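Local structure of endoribonuclease L-PSP/chorismate mutase-like domain-containing protein (Agrobacterium tumefaciens, 3D01) at residues 75-80 against 153-158; 107-112 against 119-124. The protein is of unknown function but belongs to the YjgF/chorismate mutase-like family, whose members include putative endoribonucleases. All coordinates share one frame; numbering follows the deposited sequence.

Contact 1 of 2, residues 75-80 against 153-158; sequences RAAELC and ASVEID
A76, A77 and C80 of helix 70-91 meet V155 and I157 of strand 155-163, a worked example of how small helix residues let a helix lie close on a sheet in the YjgF/chorismate mutase-like fold. The short segments run at 34° to one another with their axes 7.8 Å apart; along the backbones V155 lies nearest A77 and I157 nearest C80.

V155 sets its two methyls against residues one helical turn apart. CG1 is anti to the backbone N (chi1 -177°), which leaves CG2 beside that nitrogen and sends it to A76, where V155 CG2 rests 3.7 Å from A76 CB. The other branch is turned to C80, and V155 CG1 lies 4.0 Å from C80 SG. I157 places its branches in the same way: the one beside the backbone N is CG1, and it carries an extended chain (chi2 -174°) toward the helix. C80 CB sits 3.7 Å from I157 CG1 and nearly as close to CD1, while the end of the chain passes on to A77, with I157 CD1 3.8 Å from A77 O and a little farther from A77 CB.

Alternation along the strand divides the sheet into two faces. E156 points away from the helix, and its carboxylate makes a weak hydrogen bond to the backbone N of A143 of the second subunit; D158 forms a salt bridge with K104 of that same subunit. The inward face is apolar, and V121, I122 and A125 of helix 118-133 extend it, touching V155 or I157.

C80 brings a thiol into this otherwise aliphatic packing. Its sulfur lies over the strand backbone, with C80 SG 3.4 Å from V155 O.

Contact 2 of 2, residues 107-112 against 119-124; sequences GFVASV and HLVING
Strand 107-110 and helix 119-124 run at 120° to each other, their short axes 8.7 Å apart, with G107 nearest I122 and V109 nearest V121 along the backbones. Three aliphatic side chains and a glycine fill the interface.

I122 approaches the strand with the end of its chain. CG1 lies beside the backbone N, and a second bend (chi2 -54°) folds CD1 over the glycine, so that I122 CD1 is 3.4 Å from G107 CA. With no side chain at G107, the isoleucine settles directly on the main chain. The same I122 CD1 is 3.6 Å from V109 CG2, where the two side chains run alongside each other, pointing opposite ways.

V109 and V121 instead come together tip to tip. CG2 of V109 is the inner branch, shared by both helix residues, and lies 3.8 Å from V121 CG1; V109 CG1 reaches that same methyl less closely. At the strand's end, S111 OG donates to V109 O at 2.8 Å, approaching from above the carbonyl plane, and also bonds with the side chain of Q118.

F108 points away from the helix and packs on V144 of its own chain and on V144 of the second subunit. The contact joins strand and helix of the beta-alpha-beta unit formed by strand 99-110, helix 118-133 and strand 140-146, whose helix lies against one face of the sheet.

After helix 3-21 and the strands up to 57-58, the chain enters helix 70-91, passes to strand 99-110 and turns into helix 118-133, where contact 2 closes a short loop of six residues. It then runs through strand 140-146 to strand 155-163, and contact 1 closes the long loop of 72 residues; contact 2 is nested inside it. The two centres lie 8 Å apart. Strands 99-110 and 155-163 are antiparallel neighbours, probably bonded here from S154 O to A110 N and from E156 O to F108 N. On the helix side of these strands the helices also touch, A77 on V121 and E78 on G124, and the two contacts hold both helices to the same sheet.

Contact 1 of 2, residues 75-80 against 153-158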
# COMPACT_ATOMS: atom_id res chain seq x y z
N ARG I 75 -16.71 8.78 -11.19
CA ARG I 75 -16.04 9.84 -11.95
C ARG I 75 -14.78 10.31 -11.28
O ARG I 75 -13.78 10.53 -11.92
CB ARG I 75 -16.93 11.05 -12.10
CG ARG I 75 -16.38 12.14 -13.04
CD ARG I 75 -16.16 11.64 -14.46
NE ARG I 75 -17.31 10.85 -14.91
CZ ARG I 75 -17.51 10.39 -16.14
NH1 ARG I 75 -16.65 10.65 -17.12
NH2 ARG I 75 -18.59 9.65 -16.40
N ALA I 76 -14.83 10.52 -9.97
CA ALA I 76 -13.60 10.80 -9.22
C ALA I 76 -12.50 9.75 -9.46
O ALA I 76 -11.35 10.11 -9.72
CB ALA I 76 -13.89 10.93 -7.69
N ALA I 77 -12.86 8.47 -9.40
CA ALA I 77 -11.89 7.38 -9.57
C ALA I 77 -11.26 7.45 -11.01
O ALA I 77 -10.05 7.32 -11.20
CB ALA I 77 -12.57 6.04 -9.33
N GLU I 78 -12.12 7.71 -11.98
CA GLU I 78 -11.71 7.89 -13.40
C GLU I 78 -10.68 9.00 -13.51
O GLU I 78 -9.64 8.82 -14.14
CB GLU I 78 -12.91 8.22 -14.27
CG GLU I 78 -13.85 7.03 -14.58
CD GLU I 78 -15.15 7.42 -15.28
OE1 GLU I 78 -15.64 8.57 -15.17
OE2 GLU I 78 -15.72 6.54 -15.98
N LEU I 79 -10.97 10.15 -12.87
CA LEU I 79 -10.04 11.28 -12.85
C LEU I 79 -8.70 10.95 -12.18
O LEU I 79 -7.62 11.32 -12.67
CB LEU I 79 -10.70 12.51 -12.23
CG LEU I 79 -11.76 13.24 -13.08
CD1 LEU I 79 -12.39 14.33 -12.24
CD2 LEU I 79 -11.20 13.77 -14.42
N CYS I 80 -8.74 10.24 -11.04
CA CYS I 80 -7.54 9.75 -10.40
C CYS I 80 -6.74 8.93 -11.40
O CYS I 80 -5.53 9.11 -11.51
CB CYS I 80 -7.88 8.90 -9.17
SG CYS I 80 -8.59 9.85 -7.81
N ALA I 153 -10.57 15.39 -1.12
CA ALA I 153 -10.80 14.53 -2.29
C ALA I 153 -11.68 13.35 -1.86
O ALA I 153 -11.48 12.77 -0.76
CB ALA I 153 -9.49 14.03 -2.87
N SER I 154 -12.58 12.95 -2.74
CA SER I 154 -13.43 11.79 -2.49
C SER I 154 -12.68 10.48 -2.69
O SER I 154 -13.02 9.48 -2.07
CB SER I 154 -14.71 11.83 -3.34
OG SER I 154 -15.51 12.96 -3.02
N VAL I 155 -11.67 10.50 -3.57
CA VAL I 155 -10.90 9.31 -3.91
C VAL I 155 -9.44 9.72 -4.16
O VAL I 155 -9.16 10.83 -4.65
CB VAL I 155 -11.45 8.60 -5.22
CG1 VAL I 155 -10.64 7.29 -5.52
CG2 VAL I 155 -12.97 8.41 -5.16
N GLU I 156 -8.53 8.83 -3.79
CA GLU I 156 -7.12 8.93 -4.11
C GLU I 156 -6.63 7.52 -4.50
O GLU I 156 -7.02 6.50 -3.90
CB GLU I 156 -6.33 9.42 -2.90
CG GLU I 156 -4.84 9.48 -3.09
CD GLU I 156 -4.08 9.78 -1.76
OE1 GLU I 156 -4.67 10.37 -0.84
OE2 GLU I 156 -2.89 9.41 -1.64
N ILE I 157 -5.78 7.48 -5.51
CA ILE I 157 -5.39 6.18 -6.08
C ILE I 157 -3.93 6.26 -6.45
O ILE I 157 -3.52 7.18 -7.16
CB ILE I 157 -6.21 5.78 -7.36
CG1 ILE I 157 -7.74 5.83 -7.17
CG2 ILE I 157 -5.80 4.36 -7.84
CD1 ILE I 157 -8.55 5.29 -8.39
N ASP I 158 -3.14 5.30 -5.94
CA ASP I 158 -1.75 5.17 -6.32
C ASP I 158 -1.59 3.91 -7.19
O ASP I 158 -2.56 3.14 -7.40
CB ASP I 158 -0.80 5.23 -5.11
CG ASP I 158 -0.81 3.99 -4.25
OD1 ASP I 158 -1.22 2.87 -4.68
OD2 ASP I 158 -0.39 4.15 -3.08

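Contact 2 of 2, residues 107-112 against 119-124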
# COMPACT_ATOMS: atom_id res chain seq x y z
N GLY I 107 -6.87 1.87 -4.22
CA GLY I 107 -7.97 2.81 -4.31
C GLY I 107 -8.49 3.16 -2.93
O GLY I 107 -9.05 2.31 -2.23
N PHE I 108 -8.29 4.42 -2.56
CA PHE I 108 -8.69 4.94 -1.27
C PHE I 108 -9.92 5.81 -1.46
O PHE I 108 -9.85 6.81 -2.16
CB PHE I 108 -7.57 5.79 -0.67
CG PHE I 108 -6.23 5.12 -0.67
CD1 PHE I 108 -6.02 3.99 0.07
CD2 PHE I 108 -5.18 5.64 -1.40
CE1 PHE I 108 -4.79 3.37 0.07
CE2 PHE I 108 -3.94 5.02 -1.40
CZ PHE I 108 -3.74 3.91 -0.66
N VAL I 109 -11.04 5.44 -0.83
CA VAL I 109 -12.32 6.13 -1.02
C VAL I 109 -12.79 6.77 0.31
O VAL I 109 -13.01 6.05 1.29
CB VAL I 109 -13.40 5.14 -1.50
CG1 VAL I 109 -14.74 5.87 -1.73
CG2 VAL I 109 -12.90 4.37 -2.74
N ALA I 110 -12.93 8.09 0.33
CA ALA I 110 -13.34 8.81 1.55
C ALA I 110 -14.81 8.41 1.77
O ALA I 110 -15.65 8.57 0.86
CB ALA I 110 -13.14 10.35 1.40
N SER I 111 -15.09 7.78 2.92
CA SER I 111 -16.36 7.08 3.11
C SER I 111 -16.96 7.35 4.47
O SER I 111 -16.24 7.37 5.47
CB SER I 111 -16.19 5.55 3.01
OG SER I 111 -15.59 5.13 1.80
N VAL I 112 -18.29 7.45 4.52
CA VAL I 112 -18.96 7.30 5.82
C VAL I 112 -18.97 5.79 6.13
O VAL I 112 -18.86 4.96 5.24
CB VAL I 112 -20.41 7.89 5.89
CG1 VAL I 112 -20.44 9.43 5.71
CG2 VAL I 112 -21.37 7.21 4.86
N HIS I 119 -15.53 -0.89 -3.77
CA HIS I 119 -15.18 -1.67 -4.99
C HIS I 119 -15.84 -1.08 -6.23
O HIS I 119 -15.21 -0.96 -7.28
CB HIS I 119 -15.51 -3.15 -4.83
CG HIS I 119 -16.94 -3.41 -4.46
ND1 HIS I 119 -17.50 -2.96 -3.27
CD2 HIS I 119 -17.92 -4.08 -5.11
CE1 HIS I 119 -18.77 -3.34 -3.23
NE2 HIS I 119 -19.04 -4.01 -4.33
N LEU I 120 -17.11 -0.69 -6.11
CA LEU I 120 -17.82 -0.08 -7.23
C LEU I 120 -17.22 1.26 -7.61
O LEU I 120 -17.17 1.64 -8.81
CB LEU I 120 -19.28 0.09 -6.86
CG LEU I 120 -20.00 -1.22 -6.55
CD1 LEU I 120 -21.51 -0.93 -6.46
CD2 LEU I 120 -19.66 -2.28 -7.57
N VAL I 121 -16.76 2.00 -6.60
CA VAL I 121 -16.13 3.30 -6.84
C VAL I 121 -14.84 3.14 -7.61
O VAL I 121 -14.62 3.80 -8.62
CB VAL I 121 -15.89 4.06 -5.51
CG1 VAL I 121 -15.00 5.31 -5.76
CG2 VAL I 121 -17.26 4.38 -4.86
N ILE I 122 -14.00 2.23 -7.16
CA ILE I 122 -12.70 2.03 -7.77
C ILE I 122 -12.85 1.37 -9.14
O ILE I 122 -12.00 1.55 -10.01
CB ILE I 122 -11.73 1.26 -6.84
CG1 ILE I 122 -11.52 2.04 -5.53
CG2 ILE I 122 -10.40 1.01 -7.54
CD1 ILE I 122 -11.04 3.53 -5.67
N ASN I 123 -13.96 0.66 -9.36
CA ASN I 123 -14.27 0.17 -10.72
C ASN I 123 -14.24 1.28 -11.77
O ASN I 123 -13.90 1.00 -12.92
CB ASN I 123 -15.61 -0.56 -10.78
CG ASN I 123 -15.56 -1.96 -10.14
OD1 ASN I 123 -14.48 -2.49 -9.84
ND2 ASN I 123 -16.73 -2.54 -9.92
N GLY I 124 -14.58 2.52 -11.38
CA GLY I 124 -14.36 3.71 -12.25
C GLY I 124 -12.94 3.75 -12.84
O GLY I 124 -12.75 3.88 -14.06